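Local coordinates for ABC transporter substrate binding protein (Ribose) (Agrobacterium vitis, PDB 5DKV) that binds the sugar alpha-D-tagatopyranose in a cleft between two lobes and probably serves as the solute-binding component of an ABC-type sugar transporter, at residues A[273-278]-A[318-323]; A[38-43]-A[227-232]; A[138-143]-A[300-305]; A[30-35]-A[60-65]. All blocks are in the same frame, centred on the assembly; numbering follows the deposited sequence.

How the contacts relate
Contacts 1 and 2 both touch the bound tagatopyranose, and their centres lie about 11 Å apart. Phe41 of contact 2 joins them, since its ring meets the amide of Gln274 and its backbone meets Pro276 of contact 1. Contact 3 stands behind contact 1 as a second shell: Ser140 OG probably hydrogen-bonds Gln274 OE1 at 2.7 Å, and Thr305 OG1 probably does the same with His275 NE2 at 2.8 Å. Contact 4 lies farther out, its centre about 17 Å from that of contact 2, yet Pro34 and Gly35 still pack on Tyr42 of the pocket. Contacts 3 and 4 belong to one sheet, with centres about 20 Å apart and no touch between them.

Contact 1 of 4, residues A[273-278]-A[318-323]; sequences AQHPAE and ARFIYA. With T6T (alpha-D-tagatopyranose), chain E.
Pro276 lays its ring across one face of Tyr322, with CG 4.0 Å from the ring centroid and close to the ring normal, a CH-pi contact that suits the rigid proline ring, whose C-H bonds are slightly polarised. Beside it, Ala273 CB lies at the loose distance of 4.4 Å from both Phe320 CB and Tyr322 CE1, a methyl being enough to keep the strand end apolar. An aromatic pair lies farther along. The imidazole of His275 and the ring of Phe320 form an offset stack, centroids 4.3 Å apart and planes 23° from parallel, with Phe320 CE1 over the middle of the imidazole. The histidine is fixed in rotation because both nitrogens are engaged: ND1 donates to Glu278 OE1 at 2.9 Å, and NE2 pairs with Thr305 OG1.

Polar groups edge this packing. A water links the loops by donating to Gln274 O and, at 2.8 Å, to Phe320 O. Gln274 N gives a rather bent bond (140°) to Tyr322 OH at 3.0 Å, and that hydroxyl is also hydrogen-bonded to Asp254. From the same backbone the Gln274 chain runs out extended (chi2 -175°), carrying its amide to the sugar, where NE2 donates almost straight to O4 of the tagatopyranose at 2.9 Å. Ser140 holds OE1 and Asp254 shares NE2, so the amide cannot easily flip. Aromatic packing thus backs a sugar-reading glutamine, placed where strand 270-273 ends beside the binding cleft of a periplasmic sugar-binding protein.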
loop_
_atom_site.group_PDB
_atom_site.type_symbol
_atom_site.label_atom_id
_atom_site.label_comp_id
_atom_site.label_asym_id
_atom_site.label_seq_id
_atom_site.Cartn_x
_atom_site.Cartn_y
_atom_site.Cartn_z
ATOM N N ALA A 273 8.708 4.417 2.304
ATOM C CA ALA A 273 8.686 3.306 1.342
ATOM C C ALA A 273 8.186 2.035 2.015
ATOM O O ALA A 273 8.702 1.617 3.034
ATOM C CB ALA A 273 10.091 3.074 0.730
ATOM N N GLN A 274 7.159 1.410 1.460
ATOM C CA GLN A 274 6.890 0.037 1.785
ATOM C C GLN A 274 7.914 -0.816 1.061
ATOM O O GLN A 274 8.782 -0.296 0.362
ATOM C CB GLN A 274 5.474 -0.344 1.370
ATOM C CG GLN A 274 4.383 0.531 2.008
ATOM C CD GLN A 274 3.007 0.033 1.669
ATOM O OE1 GLN A 274 2.538 -0.900 2.284
ATOM N NE2 GLN A 274 2.360 0.651 0.678
ATOM N N HIS A 275 7.768 -2.124 1.221
ATOM C CA HIS A 275 8.605 -3.133 0.549
ATOM C C HIS A 275 7.740 -4.020 -0.336
ATOM O O HIS A 275 7.567 -5.192 -0.054
ATOM C CB HIS A 275 9.332 -3.975 1.580
ATOM C CG HIS A 275 10.381 -3.225 2.349
ATOM N ND1 HIS A 275 11.208 -3.844 3.261
ATOM C CD2 HIS A 275 10.728 -1.915 2.359
ATOM C CE1 HIS A 275 12.022 -2.956 3.797
ATOM N NE2 HIS A 275 11.754 -1.775 3.269
ATOM N N PRO A 276 7.161 -3.454 -1.398
ATOM C CA PRO A 276 6.255 -4.279 -2.220
ATOM C C PRO A 276 6.901 -5.516 -2.822
ATOM O O PRO A 276 6.214 -6.526 -2.975
ATOM C CB PRO A 276 5.812 -3.323 -3.332
ATOM C CG PRO A 276 6.727 -2.144 -3.245
ATOM C CD PRO A 276 7.146 -2.047 -1.804
ATOM N N ALA A 277 8.164 -5.448 -3.226
ATOM C CA ALA A 277 8.760 -6.628 -3.839
ATOM C C ALA A 277 8.816 -7.765 -2.826
ATOM O O ALA A 277 8.572 -8.924 -3.163
ATOM C CB ALA A 277 10.166 -6.313 -4.404
ATOM N N GLU A 278 9.124 -7.418 -1.580
ATOM C CA GLU A 278 9.125 -8.382 -0.471
ATOM C C GLU A 278 7.740 -9.044 -0.305
ATOM O O GLU A 278 7.611 -10.250 -0.103
ATOM C CB GLU A 278 9.538 -7.643 0.788
ATOM C CG GLU A 278 9.853 -8.469 1.990
ATOM C CD GLU A 278 10.331 -7.621 3.140
ATOM O OE1 GLU A 278 11.168 -6.696 2.931
ATOM O OE2 GLU A 278 9.870 -7.894 4.281
ATOM N N ALA A 318 18.198 3.581 -1.881
ATOM C CA ALA A 318 17.648 3.901 -3.201
ATOM C C ALA A 318 17.045 2.686 -3.907
ATOM O O ALA A 318 16.166 2.821 -4.748
ATOM C CB ALA A 318 18.719 4.523 -4.078
ATOM N N ARG A 319 17.529 1.509 -3.557
ATOM C CA ARG A 319 17.011 0.278 -4.141
ATOM C C ARG A 319 15.565 0.017 -3.749
ATOM O O ARG A 319 14.922 -0.864 -4.331
ATOM C CB ARG A 319 17.865 -0.898 -3.715
ATOM C CG ARG A 319 17.850 -1.158 -2.231
ATOM C CD ARG A 319 18.946 -2.154 -1.862
ATOM N NE ARG A 319 18.958 -2.485 -0.435
ATOM C CZ ARG A 319 18.605 -3.661 0.082
ATOM N NH1 ARG A 319 18.194 -4.663 -0.694
ATOM N NH2 ARG A 319 18.665 -3.836 1.396
ATOM N N PHE A 320 15.053 0.761 -2.760
ATOM C CA PHE A 320 13.652 0.602 -2.313
ATOM C C PHE A 320 12.705 1.569 -3.039
ATOM O O PHE A 320 11.468 1.483 -2.901
ATOM C CB PHE A 320 13.540 0.793 -0.799
ATOM C CG PHE A 320 14.101 -0.358 -0.018
ATOM C CD1 PHE A 320 13.343 -1.504 0.160
ATOM C CD2 PHE A 320 15.388 -0.316 0.497
ATOM C CE1 PHE A 320 13.849 -2.572 0.857
ATOM C CE2 PHE A 320 15.908 -1.393 1.206
ATOM C CZ PHE A 320 15.138 -2.522 1.382
ATOM N N ILE A 321 13.266 2.476 -3.828
ATOM C CA ILE A 321 12.428 3.325 -4.655
ATOM C C ILE A 321 11.688 2.396 -5.635
ATOM O O ILE A 321 12.276 1.454 -6.191
ATOM C CB ILE A 321 13.249 4.411 -5.380
ATOM C CG1 ILE A 321 13.850 5.362 -4.347
ATOM C CG2 ILE A 321 12.362 5.162 -6.360
ATOM C CD1 ILE A 321 14.988 6.214 -4.873
ATOM N N TYR A 322 10.393 2.636 -5.812
ATOM C CA TYR A 322 9.558 1.709 -6.576
ATOM C C TYR A 322 9.867 1.743 -8.069
ATOM O O TYR A 322 10.247 2.782 -8.627
ATOM C CB TYR A 322 8.079 2.017 -6.380
ATOM C CG TYR A 322 7.512 1.923 -4.979
ATOM C CD1 TYR A 322 8.272 1.534 -3.888
ATOM C CD2 TYR A 322 6.176 2.225 -4.763
ATOM C CE1 TYR A 322 7.713 1.485 -2.615
ATOM C CE2 TYR A 322 5.617 2.179 -3.506
ATOM C CZ TYR A 322 6.395 1.809 -2.433
ATOM O OH TYR A 322 5.857 1.733 -1.172
ATOM N N ALA A 323 9.704 0.576 -8.690
ATOM C CA ALA A 323 9.792 0.412 -10.122
ATOM C C ALA A 323 8.645 1.093 -10.839
ATOM O O ALA A 323 7.484 1.048 -10.378
ATOM C CB ALA A 323 9.803 -1.075 -10.474
HETATM O O3 T6T E . -0.172 2.487 -0.803
HETATM C C3 T6T E . -0.275 1.429 -1.746
HETATM C C4 T6T E . -1.038 0.328 -1.147
HETATM O O4 T6T E . -0.314 -0.176 0.036
HETATM C C5 T6T E . -2.387 0.772 -0.786
HETATM O O5 T6T E . -3.194 -0.318 -0.307
HETATM C C6 T6T E . -3.147 1.310 -1.986
HETATM O O6 T6T E . -2.368 2.374 -2.609
HETATM C C2 T6T E . -1.041 1.924 -2.987
HETATM O O2 T6T E . -1.100 0.854 -3.901
HETATM C C1 T6T E . -0.474 3.128 -3.627
HETATM O O1 T6T E . 0.829 2.924 -4.072
HETATM O O HOH W 1 10.432 -0.819 -1.738
#

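Contact 2 of 4, residues A[38-43]-A[227-232]; sequences TDAFYI and ANLFSG. With T6T (alpha-D-tagatopyranose), chain E.
Asp39 and Phe230 meet with the ring edge turned to the carboxylate: Phe230 CE2 lies 3.6 Å from Asp39 OD2, and Thr38 O sits near the same ring plane, so the weakly positive C-H rim faces oxygen. Leu229 comes in beside them, its CD1 4.0 Å from Ala40 CB, and its own CB lies against O1 of the sugar.

The carboxylate itself points at the ligand. A chi1 of 178° sends the Asp39 carboxylate toward the sugar, where each oxygen takes a separate hydroxyl, O1 on OD1 at 2.8 Å and O2 on OD2 at 2.7 Å. OD1 also accepts from Phe41 N at 3.0 Å, which caps helix 40-56 and holds the group in place. Phe41 turns a ring face to the sugar, O4 lying 3.6 Å above its plane and toward the rim. From the other helix Asn228 reaches the sugar: ND2 donates nearly straight (171°) to the ring oxygen O6 at 3.1 Å. Its OD1, meanwhile, receives Ser231 N and Ser231 OG from opposite faces of the amide, so the side chain caps helix 229-241 and its amide is kept from turning.

Two helix N-termini, one from each lobe, thus converge on one sugar through capping residues that also bind it, the arrangement of a type I periplasmic binding protein closed round its ligand.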
loop_
_atom_site.group_PDB
_atom_site.type_symbol
_atom_site.label_atom_id
_atom_site.label_comp_id
_atom_site.label_asym_id
_atom_site.label_seq_id
_atom_site.Cartn_x
_atom_site.Cartn_y
_atom_site.Cartn_z
ATOM N N THR A 38 -1.704 0.319 -12.834
ATOM C CA THR A 38 -0.832 1.465 -13.086
ATOM C C THR A 38 -0.470 2.173 -11.785
ATOM O O THR A 38 -0.830 3.344 -11.531
ATOM C CB THR A 38 -1.509 2.460 -14.007
ATOM O OG1 THR A 38 -2.774 2.826 -13.439
ATOM C CG2 THR A 38 -1.715 1.846 -15.397
ATOM N N ASP A 39 0.199 1.424 -10.937
ATOM C CA ASP A 39 0.485 1.841 -9.581
ATOM C C ASP A 39 1.835 1.220 -9.281
ATOM O O ASP A 39 1.984 0.007 -9.297
ATOM C CB ASP A 39 -0.630 1.354 -8.628
ATOM C CG ASP A 39 -0.391 1.699 -7.156
ATOM O OD1 ASP A 39 0.766 1.931 -6.733
ATOM O OD2 ASP A 39 -1.396 1.721 -6.397
ATOM N N ALA A 40 2.828 2.066 -9.048
ATOM C CA ALA A 40 4.199 1.610 -8.871
ATOM C C ALA A 40 4.337 0.620 -7.711
ATOM O O ALA A 40 5.200 -0.249 -7.745
ATOM C CB ALA A 40 5.118 2.812 -8.657
ATOM N N PHE A 41 3.461 0.723 -6.722
ATOM C CA PHE A 41 3.480 -0.225 -5.613
ATOM C C PHE A 41 3.196 -1.634 -6.122
ATOM O O PHE A 41 3.934 -2.590 -5.836
ATOM C CB PHE A 41 2.456 0.155 -4.555
ATOM C CG PHE A 41 2.308 -0.849 -3.432
ATOM C CD1 PHE A 41 3.205 -0.886 -2.401
ATOM C CD2 PHE A 41 1.226 -1.711 -3.398
ATOM C CE1 PHE A 41 3.068 -1.773 -1.357
ATOM C CE2 PHE A 41 1.072 -2.624 -2.355
ATOM C CZ PHE A 41 2.000 -2.668 -1.331
ATOM N N TYR A 42 2.129 -1.773 -6.895
ATOM C CA TYR A 42 1.754 -3.098 -7.373
ATOM C C TYR A 42 2.701 -3.575 -8.474
ATOM O O TYR A 42 2.925 -4.772 -8.643
ATOM C CB TYR A 42 0.305 -3.105 -7.846
ATOM C CG TYR A 42 -0.670 -2.920 -6.692
ATOM C CD1 TYR A 42 -0.762 -3.881 -5.664
ATOM C CD2 TYR A 42 -1.470 -1.803 -6.594
ATOM C CE1 TYR A 42 -1.619 -3.707 -4.600
ATOM C CE2 TYR A 42 -2.332 -1.627 -5.505
ATOM C CZ TYR A 42 -2.401 -2.580 -4.524
ATOM O OH TYR A 42 -3.278 -2.353 -3.490
ATOM N N ILE A 43 3.240 -2.642 -9.239
ATOM C CA ILE A 43 4.194 -3.001 -10.285
ATOM C C ILE A 43 5.431 -3.591 -9.648
ATOM O O ILE A 43 5.973 -4.587 -10.135
ATOM C CB ILE A 43 4.514 -1.769 -11.166
ATOM C CG1 ILE A 43 3.282 -1.436 -11.997
ATOM C CG2 ILE A 43 5.733 -1.992 -12.076
ATOM C CD1 ILE A 43 3.331 -0.066 -12.661
ATOM N N ALA A 227 -1.407 9.590 2.609
ATOM C CA ALA A 227 -1.400 8.275 3.201
ATOM C C ALA A 227 -1.192 7.152 2.180
ATOM O O ALA A 227 -1.109 6.007 2.583
ATOM C CB ALA A 227 -2.679 8.047 3.975
ATOM N N ASN A 228 -1.066 7.479 0.892
ATOM C CA ASN A 228 -0.615 6.512 -0.108
ATOM C C ASN A 228 0.038 7.280 -1.249
ATOM O O ASN A 228 0.103 8.513 -1.234
ATOM C CB ASN A 228 -1.755 5.600 -0.622
ATOM C CG ASN A 228 -2.586 6.227 -1.744
ATOM O OD1 ASN A 228 -2.763 7.439 -1.789
ATOM N ND2 ASN A 228 -3.156 5.381 -2.609
ATOM N N LEU A 229 0.565 6.527 -2.205
ATOM C CA LEU A 229 1.313 7.110 -3.316
ATOM C C LEU A 229 0.636 8.336 -3.916
ATOM O O LEU A 229 1.226 9.438 -3.968
ATOM C CB LEU A 229 1.506 6.057 -4.396
ATOM C CG LEU A 229 2.550 6.342 -5.466
ATOM C CD1 LEU A 229 3.062 5.034 -6.074
ATOM C CD2 LEU A 229 2.022 7.240 -6.563
ATOM N N PHE A 230 -0.611 8.152 -4.328
ATOM C CA PHE A 230 -1.328 9.190 -5.075
ATOM C C PHE A 230 -1.652 10.381 -4.172
ATOM O O PHE A 230 -1.564 11.526 -4.597
ATOM C CB PHE A 230 -2.573 8.580 -5.726
ATOM C CG PHE A 230 -2.224 7.511 -6.705
ATOM C CD1 PHE A 230 -1.682 7.856 -7.927
ATOM C CD2 PHE A 230 -2.369 6.175 -6.400
ATOM C CE1 PHE A 230 -1.311 6.878 -8.832
ATOM C CE2 PHE A 230 -1.979 5.202 -7.310
ATOM C CZ PHE A 230 -1.462 5.558 -8.513
ATOM N N SER A 231 -1.961 10.116 -2.909
ATOM C CA SER A 231 -2.298 11.168 -1.962
ATOM C C SER A 231 -1.073 12.039 -1.709
ATOM O O SER A 231 -1.144 13.258 -1.691
ATOM C CB SER A 231 -2.767 10.570 -0.646
ATOM O OG SER A 231 -3.980 9.836 -0.816
ATOM N N GLY A 232 0.058 11.382 -1.481
ATOM C CA GLY A 232 1.294 12.099 -1.253
ATOM C C GLY A 232 1.782 12.885 -2.463
ATOM O O GLY A 232 2.255 14.018 -2.329
HETATM O O3 T6T E . -0.172 2.487 -0.803
HETATM C C3 T6T E . -0.275 1.429 -1.746
HETATM C C4 T6T E . -1.038 0.328 -1.147
HETATM O O4 T6T E . -0.314 -0.176 0.036
HETATM C C5 T6T E . -2.387 0.772 -0.786
HETATM O O5 T6T E . -3.194 -0.318 -0.307
HETATM C C6 T6T E . -3.147 1.310 -1.986
HETATM O O6 T6T E . -2.368 2.374 -2.609
HETATM C C2 T6T E . -1.041 1.924 -2.987
HETATM O O2 T6T E . -1.100 0.854 -3.901
HETATM C C1 T6T E . -0.474 3.128 -3.627
HETATM O O1 T6T E . 0.829 2.924 -4.072
#

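Contact 3 of 4, residues A[138-143]-A[300-305]; sequences IASDNV and IGTGFT
Ala139 and its neighbours across the sheet are tied by two backbone bonds: Ala139 N donates to Ile300 O at 3.1 Å, and Thr302 N donates to Ala139 O at 2.9 Å. Strands 138-140 and 300-302 run in parallel sense with axes 33° apart, and their separation closes to 4.5 Å. Beyond the last of these bonds the backbones part, and a water fills in. It donates to Ser140 OG at 2.6 Å and to Gly303 O, and it is also bonded to Thr302 OG1 at 2.7 Å. The threonine hydroxyl reaches it because OG1 stands between the backbone N and carbonyl carbon (chi1 56°), leaving CG2 to the apolar side.

On that side Ile138 and Ile300 lie side by side and point the same way, with Ile138 CG1 4.0 Å from Ile300 CB; branched side chains of this kind suit the strand backbone and here pack against helix 276-291. At the other end Phe304 comes against the turn at Asp141, edge on. Its ring edge meets Asp141 O near the ring plane, CZ standing 3.3 Å away, and Ser140 CB lies 3.6 Å from CE1. Asp141 caps helix 142-156 by accepting from Leu144, although its own backbone N, buried here, finds no partner.

With the water donating to it, Ser140 OG is left to donate elsewhere and probably gives its proton to Gln274 OE1, consistent with NE2 facing the sugar. Such chemistry fits Ser140 as a second-shell residue that helps to orient Gln274.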
loop_
_atom_site.group_PDB
_atom_site.type_symbol
_atom_site.label_atom_id
_atom_site.label_comp_id
_atom_site.label_asym_id
_atom_site.label_seq_id
_atom_site.Cartn_x
_atom_site.Cartn_y
_atom_site.Cartn_z
ATOM N N ILE A 138 -0.222 -10.942 3.843
ATOM C CA ILE A 138 1.165 -10.480 3.736
ATOM C C ILE A 138 1.132 -9.013 3.333
ATOM O O ILE A 138 0.629 -8.675 2.243
ATOM C CB ILE A 138 1.946 -11.299 2.717
ATOM C CG1 ILE A 138 1.961 -12.762 3.123
ATOM C CG2 ILE A 138 3.396 -10.770 2.596
ATOM C CD1 ILE A 138 2.502 -13.682 2.056
ATOM N N ALA A 139 1.655 -8.150 4.200
ATOM C CA ALA A 139 1.520 -6.706 4.005
ATOM C C ALA A 139 2.412 -5.933 4.941
ATOM O O ALA A 139 2.998 -6.513 5.857
ATOM C CB ALA A 139 0.082 -6.298 4.231
ATOM N N SER A 140 2.489 -4.618 4.769
ATOM C CA SER A 140 3.146 -3.786 5.784
ATOM C C SER A 140 2.351 -3.773 7.087
ATOM O O SER A 140 1.173 -4.098 7.098
ATOM C CB SER A 140 3.294 -2.345 5.305
ATOM O OG SER A 140 3.985 -2.266 4.080
ATOM N N ASP A 141 2.995 -3.368 8.172
ATOM C CA ASP A 141 2.298 -3.066 9.400
ATOM C C ASP A 141 1.727 -1.659 9.214
ATOM O O ASP A 141 2.402 -0.674 9.511
ATOM C CB ASP A 141 3.244 -3.141 10.631
ATOM C CG ASP A 141 2.544 -2.798 11.960
ATOM O OD1 ASP A 141 1.448 -2.176 11.978
ATOM O OD2 ASP A 141 3.110 -3.139 13.029
ATOM N N ASN A 142 0.511 -1.538 8.690
ATOM C CA ASN A 142 0.057 -0.230 8.241
ATOM C C ASN A 142 -0.315 0.750 9.341
ATOM O O ASN A 142 -0.197 1.970 9.162
ATOM C CB ASN A 142 -1.093 -0.430 7.271
ATOM C CG ASN A 142 -0.594 -0.897 5.942
ATOM O OD1 ASN A 142 -0.008 -0.125 5.209
ATOM N ND2 ASN A 142 -0.795 -2.172 5.637
ATOM N N VAL A 143 -0.705 0.237 10.508
ATOM C CA VAL A 143 -0.893 1.140 11.636
ATOM C C VAL A 143 0.444 1.769 12.034
ATOM O O VAL A 143 0.515 2.992 12.240
ATOM C CB VAL A 143 -1.507 0.428 12.861
ATOM C CG1 VAL A 143 -1.541 1.369 14.060
ATOM C CG2 VAL A 143 -2.914 -0.054 12.527
ATOM N N ILE A 300 2.450 -12.360 7.486
ATOM C CA ILE A 300 3.831 -11.912 7.354
ATOM C C ILE A 300 3.803 -10.412 7.180
ATOM O O ILE A 300 3.146 -9.903 6.254
ATOM C CB ILE A 300 4.565 -12.564 6.158
ATOM C CG1 ILE A 300 4.438 -14.074 6.214
ATOM C CG2 ILE A 300 6.041 -12.139 6.158
ATOM C CD1 ILE A 300 5.090 -14.801 5.037
ATOM N N GLY A 301 4.498 -9.728 8.081
ATOM C CA GLY A 301 4.557 -8.278 8.105
ATOM C C GLY A 301 5.864 -7.811 7.495
ATOM O O GLY A 301 6.923 -8.221 7.932
ATOM N N THR A 302 5.788 -6.957 6.481
ATOM C CA THR A 302 6.982 -6.485 5.784
ATOM C C THR A 302 7.257 -5.064 6.263
ATOM O O THR A 302 6.360 -4.410 6.768
ATOM C CB THR A 302 6.806 -6.553 4.260
ATOM O OG1 THR A 302 5.649 -5.800 3.875
ATOM C CG2 THR A 302 6.608 -8.016 3.830
ATOM N N GLY A 303 8.486 -4.598 6.105
ATOM C CA GLY A 303 8.928 -3.373 6.760
ATOM C C GLY A 303 8.853 -2.096 5.953
ATOM O O GLY A 303 8.313 -2.076 4.855
ATOM N N PHE A 304 9.403 -1.033 6.534
ATOM C CA PHE A 304 9.463 0.266 5.889
ATOM C C PHE A 304 10.910 0.707 5.752
ATOM O O PHE A 304 11.788 0.310 6.529
ATOM C CB PHE A 304 8.705 1.326 6.685
ATOM C CG PHE A 304 7.289 0.989 6.932
ATOM C CD1 PHE A 304 6.383 1.039 5.898
ATOM C CD2 PHE A 304 6.856 0.638 8.186
ATOM C CE1 PHE A 304 5.063 0.735 6.111
ATOM C CE2 PHE A 304 5.557 0.345 8.407
ATOM C CZ PHE A 304 4.652 0.383 7.370
ATOM N N THR A 305 11.142 1.528 4.738
ATOM C CA THR A 305 12.386 2.262 4.576
ATOM C C THR A 305 12.023 3.738 4.532
ATOM O O THR A 305 11.308 4.169 3.628
ATOM C CB THR A 305 13.128 1.848 3.299
ATOM O OG1 THR A 305 13.490 0.462 3.371
ATOM C CG2 THR A 305 14.397 2.672 3.097
HETATM O O HOH W 2 6.313 -3.188 3.415
#

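Contact 4 of 4, residues A[30-35]-A[60-65]; sequences IALIPG and IIFQGA
Leu32 CD2 lies at the edge of the Phe62 ring, near its plane and 3.8 Å from CD1, the two side chains standing side by side on one side of the sheet. Pro34 comes to the far end of the same ring obliquely, its CG 3.7 Å from CZ, and His46 of helix 40-56 stacks on the phenyl. Phe62 chi1 near 180° (-179°) carries the ring alongside Leu32 and on to Pro34. Ile60 extends this apolar row: its CG2 sits 4.1 Å from Leu32 CB, on the face packed by helix 40-56.

That helix links the two strands in sequence, and the unit 29-33, 40-56, 59-62 is a classical beta-alpha-beta crossover of the Rossmann-like lobe, with strand 59-62 at the sheet margin. The parallel strands are joined by three backbone bonds. Ile61 N gives to Ile30 O at 2.9 Å, Leu32 N to Ile61 O at 2.7 Å, and Gln63 N to Leu32 O at 3.2 Å. On the other face Ala31 and Ile61 meet through their CB atoms, the small alanine matching a close approach of the backbones, beneath helix 70-81.

Pro34, having no N-H to give, ends the backbone pairing, and Gln63 O, buried without a hydrogen-bond partner, is approached by Pro34 CD at 3.3 Å. Gly64 has no CB, which would run into Pro34 CG, and Pro34 CD packs 3.7 Å from Gly64 CA. A water then spans the widening gap, donating to Pro34 O and accepting from Ala65 N, while Gln73 also reaches Pro34 O.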
loop_
_atom_site.group_PDB
_atom_site.type_symbol
_atom_site.label_atom_id
_atom_site.label_comp_id
_atom_site.label_asym_id
_atom_site.label_seq_id
_atom_site.Cartn_x
_atom_site.Cartn_y
_atom_site.Cartn_z
ATOM N N ILE A 30 0.673 -19.504 -10.618
ATOM C CA ILE A 30 0.217 -18.711 -9.481
ATOM C C ILE A 30 -0.265 -17.359 -9.983
ATOM O O ILE A 30 0.471 -16.643 -10.663
ATOM C CB ILE A 30 1.353 -18.529 -8.442
ATOM C CG1 ILE A 30 1.791 -19.884 -7.895
ATOM C CG2 ILE A 30 0.918 -17.576 -7.295
ATOM C CD1 ILE A 30 3.116 -19.853 -7.123
ATOM N N ALA A 31 -1.515 -17.023 -9.686
ATOM C CA ALA A 31 -2.093 -15.772 -10.154
ATOM C C ALA A 31 -1.797 -14.632 -9.192
ATOM O O ALA A 31 -1.710 -14.848 -7.983
ATOM C CB ALA A 31 -3.562 -15.918 -10.317
ATOM N N LEU A 32 -1.616 -13.439 -9.740
ATOM C CA LEU A 32 -1.447 -12.222 -8.948
ATOM C C LEU A 32 -2.392 -11.174 -9.492
ATOM O O LEU A 32 -2.311 -10.807 -10.654
ATOM C CB LEU A 32 0.005 -11.728 -8.970
ATOM C CG LEU A 32 0.248 -10.380 -8.300
ATOM C CD1 LEU A 32 -0.183 -10.351 -6.815
ATOM C CD2 LEU A 32 1.749 -10.026 -8.445
ATOM N N ILE A 33 -3.310 -10.736 -8.632
ATOM C CA ILE A 33 -4.307 -9.740 -8.952
ATOM C C ILE A 33 -4.047 -8.488 -8.087
ATOM O O ILE A 33 -4.306 -8.484 -6.892
ATOM C CB ILE A 33 -5.738 -10.278 -8.710
ATOM C CG1 ILE A 33 -5.996 -11.523 -9.566
ATOM C CG2 ILE A 33 -6.761 -9.159 -9.042
ATOM C CD1 ILE A 33 -7.316 -12.237 -9.300
ATOM N N PRO A 34 -3.502 -7.430 -8.687
ATOM C CA PRO A 34 -3.166 -6.225 -7.905
ATOM C C PRO A 34 -4.417 -5.418 -7.587
ATOM O O PRO A 34 -5.498 -5.702 -8.114
ATOM C CB PRO A 34 -2.252 -5.449 -8.842
ATOM C CG PRO A 34 -2.844 -5.758 -10.188
ATOM C CD PRO A 34 -3.237 -7.233 -10.123
ATOM N N GLY A 35 -4.262 -4.398 -6.756
ATOM C CA GLY A 35 -5.351 -3.475 -6.527
ATOM C C GLY A 35 -5.598 -2.536 -7.700
ATOM O O GLY A 35 -6.728 -2.082 -7.908
ATOM N N ILE A 60 3.803 -16.806 -13.322
ATOM C CA ILE A 60 2.825 -15.865 -12.774
ATOM C C ILE A 60 1.780 -15.550 -13.817
ATOM O O ILE A 60 2.101 -15.202 -14.979
ATOM C CB ILE A 60 3.479 -14.552 -12.297
ATOM C CG1 ILE A 60 4.503 -14.817 -11.199
ATOM C CG2 ILE A 60 2.403 -13.542 -11.793
ATOM C CD1 ILE A 60 3.950 -15.433 -9.959
ATOM N N ILE A 61 0.517 -15.679 -13.404
ATOM C CA ILE A 61 -0.613 -15.187 -14.182
ATOM C C ILE A 61 -1.005 -13.846 -13.570
ATOM O O ILE A 61 -1.523 -13.814 -12.460
ATOM C CB ILE A 61 -1.813 -16.161 -14.146
ATOM C CG1 ILE A 61 -1.389 -17.530 -14.660
ATOM C CG2 ILE A 61 -2.987 -15.591 -14.958
ATOM C CD1 ILE A 61 -2.423 -18.600 -14.470
ATOM N N PHE A 62 -0.752 -12.757 -14.282
ATOM C CA PHE A 62 -0.968 -11.422 -13.731
ATOM C C PHE A 62 -2.075 -10.708 -14.469
ATOM O O PHE A 62 -2.062 -10.604 -15.691
ATOM C CB PHE A 62 0.335 -10.616 -13.793
ATOM C CG PHE A 62 0.231 -9.228 -13.238
ATOM C CD1 PHE A 62 0.531 -8.965 -11.911
ATOM C CD2 PHE A 62 -0.154 -8.177 -14.039
ATOM C CE1 PHE A 62 0.445 -7.692 -11.403
ATOM C CE2 PHE A 62 -0.231 -6.901 -13.534
ATOM C CZ PHE A 62 0.075 -6.655 -12.221
ATOM N N GLN A 63 -3.066 -10.225 -13.722
ATOM C CA GLN A 63 -4.162 -9.481 -14.351
ATOM C C GLN A 63 -4.795 -8.585 -13.315
ATOM O O GLN A 63 -5.032 -9.004 -12.189
ATOM C CB GLN A 63 -5.208 -10.412 -14.961
ATOM C CG GLN A 63 -6.094 -9.700 -15.931
ATOM C CD GLN A 63 -7.117 -10.619 -16.577
ATOM O OE1 GLN A 63 -6.896 -11.822 -16.703
ATOM N NE2 GLN A 63 -8.247 -10.047 -16.993
ATOM N N GLY A 64 -5.037 -7.344 -13.700
ATOM C CA GLY A 64 -5.655 -6.381 -12.809
ATOM C C GLY A 64 -6.561 -5.419 -13.542
ATOM O O GLY A 64 -6.577 -5.362 -14.788
ATOM N N ALA A 65 -7.328 -4.661 -12.764
ATOM C CA ALA A 65 -8.141 -3.571 -13.295
ATOM C C ALA A 65 -7.382 -2.242 -13.236
ATOM O O ALA A 65 -6.400 -2.118 -12.494
ATOM C CB ALA A 65 -9.439 -3.469 -12.513
HETATM O O HOH W 3 -7.543 -5.224 -9.989
#